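Local coordinates for protein mucin-like protocadherin (Homo sapiens, PDB 6OAE) that probably mediates calcium-dependent heterophilic adhesion with CDHR2 between neighbouring microvilli, and is represented here by its first two extracellular cadherin repeats, at residues A[60-65]-A[90-95]; A[94-99]-A[128-133]. One frame throughout, in Å; residues are numbered along the deposited sequence. Where two conformers were deposited one is given.

Contact 1 of 2, residues A[60-65]-A[90-95]; sequences PDYEEK and VLDVND. With CA (calcium ion), chain C; CA (calcium ion), chain D; CA (calcium ion), chain E.
Glu-63 and Asp-95 share two calcium ions, and the metals bring together acids that would otherwise probably repel each other. Glu-63 OE1 bridges the pair, 2.3 Å from the calcium of chain D and 2.7 Å from that of chain C; OE2 also binds the latter, which makes the carboxylate bidentate there. A turn about the CB-CG bond of Glu-63 (chi2 71°) bends the chain and brings the carboxylate over to 90-95. Asp-95 gives one oxygen to each metal, OD1 to the calcium of chain C and OD2 to that of chain D, and OD2 is also held by Asn-18. Asp-92 OD1 joins at the calcium of chain C, only 3.0 Å from Glu-63 OE2, with the two carboxylate planes steeply inclined. The carbonyl of Val-93 is a further ligand of that metal; Glu-17 and Asp-131 complete it. Asp-61 OD1 binds the calcium of chain D and takes the N-H of Glu-63 from above its carboxylate plane, an Asx turn that fixes the Asp-Tyr-Glu backbone.

Beside the metal site, Tyr-62 and Pro-60 pack against 90-92. Tyr-62, its CG anti to the backbone N (chi1 -176°), lays one ring face on Asp-92 CB, a CH-pi contact 3.5 Å from the ring centroid. Tyr-62 CD1, at the ring edge, lies 3.2 Å from Val-90 O. With an alanine in place of Tyr-62, Asp-92 would probably lose the surface that backs its CB, leaving its metal-binding carboxylate freer to shift. Pro-60 CB rests 3.7 Å from Val-90 CG2.

Asp-61 to Glu-63 matches the DXE calcium motif of cadherins. It sits in the loop between strands 53-56 and 67-76, facing the end of strand 79-91, whose Leu-91 bonds through its backbone to Val-15 of strand 12-16 and to Glu-17 just beyond.

Contact 2 of 2, residues A[94-99]-A[128-133]; sequences NDNAPE and EDRDKD. With CA (calcium ion), chain E; CA (calcium ion), chain C; CA (calcium ion), chain D.
Asp-131 meets Asn-94, Asp-95 and Asn-96 with a single carboxylate. Its CB lies 3.7 Å from the calcium of chain E, and CG stands between that ion and the calcium of chain C. OD1 then turns to the calcium of chain C, at 2.3 Å, where Asp-95 OD1 is a fellow ligand and the two carboxylates are nearly coplanar. From above the Asp-131 plane, Asn-96 ND2 gives OD1 an almost straight hydrogen bond (3.1 Å, 171°). OD2 turns to the calcium of chain E, at 2.4 Å, and on its syn side receives the N-H of Asn-96. Asn-94 OD1 binds the same ion 3.0 Å from Asp-131 OD2, its amide almost perpendicular to the carboxylate.

Asp-129 grips that ion with both oxygens, while Asn-96 contributes its carbonyl; Asp-134 and Asp-183 complete the site. Asp-129 OD1 also accepts the N-H of Asp-131 in an Asx turn, so one acid of this DXD motif helps position the other. Arg-130 between them packs its CB 3.7 Å from Asn-96 CG, and a water links its N to Ala-97 O. Farther along, Glu-99 and Glu-128 form an antiparallel hydrogen-bonded pair, with Glu-99 N 2.9 Å from Glu-128 O.

Each Asp-131 oxygen thus has a metal and an N-H as partners, which probably offset its negative charge, and the calcium of chain E draws on both segments. Without calcium these acids would probably repel one another, consistent with a cadherin linker that is rigid only when the ions are bound.

Overall arrangement
Contacts 1 and 2 follow one another along the length of the molecule, their centres about 11 Å apart, and overlap at Asn-94 and Asp-95. Contact 1 closes the end of the first cadherin repeat, where strand 79-91 runs out; contact 2 begins on that same connecting segment and reaches the loop before strand 137-142 in the second repeat. Residues 92-96 are the DXNDN linker motif, serving both. The two contacts also touch directly, Glu-63 OE2 lying 3.3 Å from Asp-131 OD1 at the shared calcium of chain C. Three ions, set in a bent line, therefore couple the two repeats end to end through their facing loops and the linker, consistent with an elongated tandem that depends on calcium for its rigidity, as in other cadherins.

Contact 1 of 2, residues A[60-65]-A[90-95]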
loop_
_atom_site.group_PDB
_atom_site.type_symbol
_atom_site.label_atom_id
_atom_site.label_comp_id
_atom_site.label_asym_id
_atom_site.label_seq_id
_atom_site.Cartn_x
_atom_site.Cartn_y
_atom_site.Cartn_z
ATOM N N PRO A 60 5.810 -1.848 13.947
ATOM C CA PRO A 60 4.468 -1.867 13.371
ATOM C C PRO A 60 4.458 -2.035 11.849
ATOM O O PRO A 60 5.453 -1.691 11.189
ATOM C CB PRO A 60 3.891 -0.477 13.683
ATOM C CG PRO A 60 4.777 0.071 14.756
ATOM C CD PRO A 60 6.129 -0.552 14.538
ATOM N N ASP A 61 3.347 -2.559 11.345
ATOM C CA ASP A 61 3.096 -2.763 9.898
ATOM C C ASP A 61 1.685 -2.263 9.615
ATOM O O ASP A 61 0.729 -2.936 10.012
ATOM C CB ASP A 61 3.280 -4.223 9.497
ATOM C CG ASP A 61 2.869 -4.543 8.064
ATOM O OD1 ASP A 61 2.623 -3.607 7.307
ATOM O OD2 ASP A 61 2.792 -5.723 7.745
ATOM N N TYR A 62 1.582 -1.126 8.942
ATOM C CA TYR A 62 0.302 -0.468 8.593
ATOM C C TYR A 62 -0.652 -1.431 7.853
ATOM O O TYR A 62 -1.890 -1.313 8.060
ATOM C CB TYR A 62 0.560 0.784 7.767
ATOM C CG TYR A 62 -0.687 1.560 7.466
ATOM C CD1 TYR A 62 -1.144 2.530 8.340
ATOM C CD2 TYR A 62 -1.426 1.310 6.320
ATOM C CE1 TYR A 62 -2.303 3.254 8.082
ATOM C CE2 TYR A 62 -2.583 2.021 6.049
ATOM C CZ TYR A 62 -3.024 2.992 6.932
ATOM O OH TYR A 62 -4.167 3.691 6.660
ATOM N N GLU A 63 -0.124 -2.346 7.042
ATOM C CA GLU A 63 -0.924 -3.329 6.260
ATOM C C GLU A 63 -1.470 -4.453 7.175
ATOM O O GLU A 63 -2.443 -5.100 6.783
ATOM C CB GLU A 63 -0.094 -3.887 5.099
ATOM C CG GLU A 63 0.036 -2.928 3.917
ATOM C CD GLU A 63 0.916 -1.695 4.110
ATOM O OE1 GLU A 63 2.094 -1.855 4.493
ATOM O OE2 GLU A 63 0.444 -0.570 3.866
ATOM N N GLU A 64 -0.872 -4.690 8.346
ATOM C CA GLU A 64 -1.333 -5.724 9.315
ATOM C C GLU A 64 -2.286 -5.065 10.328
ATOM O O GLU A 64 -3.381 -5.620 10.548
ATOM C CB GLU A 64 -0.103 -6.396 9.931
ATOM C CG GLU A 64 -0.412 -7.472 10.968
ATOM C CD GLU A 64 -0.326 -7.036 12.421
ATOM O OE1 GLU A 64 0.520 -6.156 12.746
ATOM O OE2 GLU A 64 -1.101 -7.580 13.241
ATOM N N LYS A 65 -1.908 -3.925 10.923
ATOM C CA LYS A 65 -2.737 -3.244 11.952
ATOM C C LYS A 65 -2.277 -1.793 12.085
ATOM O O LYS A 65 -1.073 -1.592 12.323
ATOM C CB LYS A 65 -2.616 -4.017 13.270
ATOM C CG LYS A 65 -3.686 -3.732 14.309
ATOM C CD LYS A 65 -3.441 -4.450 15.618
ATOM C CE LYS A 65 -3.554 -5.960 15.527
ATOM N NZ LYS A 65 -4.959 -6.394 15.345
ATOM N N VAL A 90 -0.446 4.126 13.706
ATOM C CA VAL A 90 0.633 3.712 12.773
ATOM C C VAL A 90 0.427 4.448 11.446
ATOM O O VAL A 90 -0.690 4.401 10.911
ATOM C CB VAL A 90 0.654 2.191 12.573
ATOM C CG1 VAL A 90 1.782 1.790 11.635
ATOM C CG2 VAL A 90 0.757 1.456 13.900
ATOM N N LEU A 91 1.480 5.071 10.926
ATOM C CA LEU A 91 1.429 5.878 9.688
ATOM C C LEU A 91 1.907 5.011 8.529
ATOM O O LEU A 91 2.956 4.329 8.655
ATOM C CB LEU A 91 2.302 7.126 9.808
ATOM C CG LEU A 91 1.975 8.066 10.964
ATOM C CD1 LEU A 91 2.880 9.288 10.918
ATOM C CD2 LEU A 91 0.505 8.469 10.964
ATOM N N ASP A 92 1.166 5.058 7.435
ATOM C CA ASP A 92 1.491 4.284 6.218
ATOM C C ASP A 92 2.759 4.854 5.580
ATOM O O ASP A 92 2.937 6.115 5.530
ATOM C CB ASP A 92 0.324 4.263 5.229
ATOM C CG ASP A 92 0.647 3.442 3.995
ATOM O OD1 ASP A 92 1.294 2.344 4.149
ATOM O OD2 ASP A 92 0.300 3.915 2.881
ATOM N N VAL A 93 3.611 3.953 5.127
ATOM C CA VAL A 93 4.836 4.216 4.331
ATOM C C VAL A 93 4.631 3.507 2.984
ATOM O O VAL A 93 3.940 2.449 2.953
ATOM C CB VAL A 93 6.079 3.718 5.095
ATOM C CG1 VAL A 93 7.321 3.607 4.208
ATOM C CG2 VAL A 93 6.363 4.595 6.318
ATOM N N ASN A 94 5.181 4.060 1.912
ATOM C CA ASN A 94 5.190 3.390 0.587
ATOM C C ASN A 94 6.249 2.287 0.661
ATOM O O ASN A 94 7.403 2.531 0.246
ATOM C CB ASN A 94 5.404 4.410 -0.549
ATOM C CG ASN A 94 5.400 3.748 -1.909
ATOM O OD1 ASN A 94 5.048 2.579 -2.009
ATOM N ND2 ASN A 94 5.795 4.479 -2.946
ATOM N N ASP A 95 5.892 1.118 1.202
ATOM C CA ASP A 95 6.847 0.015 1.485
ATOM C C ASP A 95 6.535 -1.236 0.640
ATOM O O ASP A 95 7.223 -2.266 0.845
ATOM C CB ASP A 95 6.901 -0.298 2.992
ATOM C CG ASP A 95 5.619 -0.791 3.637
ATOM O OD1 ASP A 95 4.531 -0.497 3.109
ATOM O OD2 ASP A 95 5.709 -1.478 4.713
HETATM CA CA CA C . 2.581 0.620 3.567
HETATM CA CA CA D . 3.993 -2.494 5.682
HETATM CA CA CA E . 3.476 1.112 -2.993
HETATM O O HOH W 1 5.695 -3.552 7.017
#

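Contact 2 of 2, residues A[94-99]-A[128-133]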
loop_
_atom_site.group_PDB
_atom_site.type_symbol
_atom_site.label_atom_id
_atom_site.label_comp_id
_atom_site.label_asym_id
_atom_site.label_seq_id
_atom_site.Cartn_x
_atom_site.Cartn_y
_atom_site.Cartn_z
ATOM N N ASN A 94 5.181 4.060 1.912
ATOM C CA ASN A 94 5.190 3.390 0.587
ATOM C C ASN A 94 6.249 2.287 0.661
ATOM O O ASN A 94 7.403 2.531 0.246
ATOM C CB ASN A 94 5.404 4.410 -0.549
ATOM C CG ASN A 94 5.400 3.748 -1.909
ATOM O OD1 ASN A 94 5.048 2.579 -2.009
ATOM N ND2 ASN A 94 5.795 4.479 -2.946
ATOM N N ASP A 95 5.892 1.118 1.202
ATOM C CA ASP A 95 6.847 0.015 1.485
ATOM C C ASP A 95 6.535 -1.236 0.640
ATOM O O ASP A 95 7.223 -2.266 0.845
ATOM C CB ASP A 95 6.901 -0.298 2.992
ATOM C CG ASP A 95 5.619 -0.791 3.637
ATOM O OD1 ASP A 95 4.531 -0.497 3.109
ATOM O OD2 ASP A 95 5.709 -1.478 4.713
ATOM N N ASN A 96 5.565 -1.157 -0.278
ATOM C CA ASN A 96 5.144 -2.264 -1.170
ATOM C C ASN A 96 5.260 -1.801 -2.622
ATOM O O ASN A 96 4.967 -0.619 -2.910
ATOM C CB ASN A 96 3.730 -2.746 -0.833
ATOM C CG ASN A 96 3.683 -3.443 0.514
ATOM O OD1 ASN A 96 3.975 -4.629 0.614
ATOM N ND2 ASN A 96 3.319 -2.718 1.550
ATOM N N ALA A 97 5.706 -2.698 -3.502
ATOM C CA ALA A 97 5.843 -2.431 -4.952
ATOM C C ALA A 97 4.557 -2.880 -5.640
ATOM O O ALA A 97 3.913 -3.846 -5.212
ATOM C CB ALA A 97 7.062 -3.126 -5.513
ATOM N N PRO A 98 4.110 -2.184 -6.708
ATOM C CA PRO A 98 2.981 -2.673 -7.488
ATOM C C PRO A 98 3.461 -3.919 -8.239
ATOM O O PRO A 98 4.631 -4.025 -8.563
ATOM C CB PRO A 98 2.609 -1.501 -8.413
ATOM C CG PRO A 98 3.908 -0.711 -8.541
ATOM C CD PRO A 98 4.636 -0.916 -7.224
ATOM N N GLU A 99 2.541 -4.851 -8.461
ATOM C CA GLU A 99 2.824 -6.119 -9.153
ATOM C C GLU A 99 1.733 -6.362 -10.181
ATOM O O GLU A 99 0.554 -6.233 -9.820
ATOM C CB GLU A 99 2.858 -7.265 -8.147
ATOM C CG GLU A 99 4.037 -7.201 -7.209
ATOM C CD GLU A 99 3.938 -8.151 -6.026
ATOM O OE1 GLU A 99 3.146 -9.104 -6.106
ATOM O OE2 GLU A 99 4.654 -7.921 -5.034
ATOM N N GLU A 128 -1.596 -4.483 -8.774
ATOM C CA GLU A 128 -2.061 -4.368 -7.372
ATOM C C GLU A 128 -0.857 -4.027 -6.499
ATOM O O GLU A 128 0.236 -4.588 -6.745
ATOM C CB GLU A 128 -2.726 -5.646 -6.868
ATOM C CG GLU A 128 -3.548 -5.421 -5.612
ATOM C CD GLU A 128 -4.473 -6.582 -5.299
ATOM O OE1 GLU A 128 -4.537 -7.523 -6.133
ATOM O OE2 GLU A 128 -5.119 -6.550 -4.241
ATOM N N ASP A 129 -1.083 -3.119 -5.556
ATOM C CA ASP A 129 -0.069 -2.612 -4.603
ATOM C C ASP A 129 -0.658 -2.770 -3.202
ATOM O O ASP A 129 -1.755 -2.210 -2.958
ATOM C CB ASP A 129 0.274 -1.177 -4.993
ATOM C CG ASP A 129 1.423 -0.583 -4.237
ATOM O OD1 ASP A 129 1.535 -0.856 -3.011
ATOM O OD2 ASP A 129 2.193 0.157 -4.861
ATOM N N ARG A 130 0.039 -3.494 -2.316
ATOM C CA ARG A 130 -0.441 -3.767 -0.926
ATOM C C ARG A 130 -0.486 -2.469 -0.100
ATOM O O ARG A 130 -1.080 -2.502 0.982
ATOM C CB ARG A 130 0.379 -4.886 -0.277
ATOM C CG ARG A 130 0.176 -6.253 -0.926
ATOM C CD ARG A 130 0.936 -7.370 -0.224
ATOM N NE ARG A 130 0.680 -8.675 -0.829
ATOM C CZ ARG A 130 -0.452 -9.358 -0.700
ATOM N NH1 ARG A 130 -0.590 -10.527 -1.310
ATOM N NH2 ARG A 130 -1.449 -8.882 0.040
ATOM N N ASP A 131 0.098 -1.364 -0.566
ATOM C CA ASP A 131 -0.214 -0.014 -0.035
ATOM C C ASP A 131 -1.575 0.358 -0.621
ATOM O O ASP A 131 -1.620 0.912 -1.740
ATOM C CB ASP A 131 0.873 1.000 -0.389
ATOM C CG ASP A 131 2.232 0.610 0.133
ATOM O OD1 ASP A 131 2.302 0.253 1.329
ATOM O OD2 ASP A 131 3.207 0.653 -0.645
ATOM N N LYS A 132 -2.647 0.043 0.090
ATOM C CA LYS A 132 -4.038 0.157 -0.430
ATOM C C LYS A 132 -4.334 1.587 -0.916
ATOM O O LYS A 132 -5.172 1.726 -1.798
ATOM C CB LYS A 132 -5.047 -0.202 0.657
ATOM C CG LYS A 132 -5.123 -1.669 1.048
ATOM C CD LYS A 132 -6.458 -2.023 1.730
ATOM C CE LYS A 132 -6.525 -1.720 3.221
ATOM N NZ LYS A 132 -6.155 -0.322 3.586
ATOM N N ASP A 133 -3.691 2.605 -0.341
ATOM C CA ASP A 133 -3.972 4.034 -0.632
ATOM C C ASP A 133 -3.179 4.522 -1.849
ATOM O O ASP A 133 -3.475 5.622 -2.299
ATOM C CB ASP A 133 -3.695 4.892 0.609
ATOM C CG ASP A 133 -4.576 4.498 1.792
ATOM O OD1 ASP A 133 -5.802 4.627 1.664
ATOM O OD2 ASP A 133 -4.022 4.038 2.831
HETATM CA CA CA E . 3.476 1.112 -2.993
HETATM CA CA CA C . 2.581 0.620 3.567
HETATM CA CA CA D . 3.993 -2.494 5.682
HETATM O O HOH W 2 2.454 -5.065 -3.355
HETATM O O HOH W 1 5.695 -3.552 7.017
#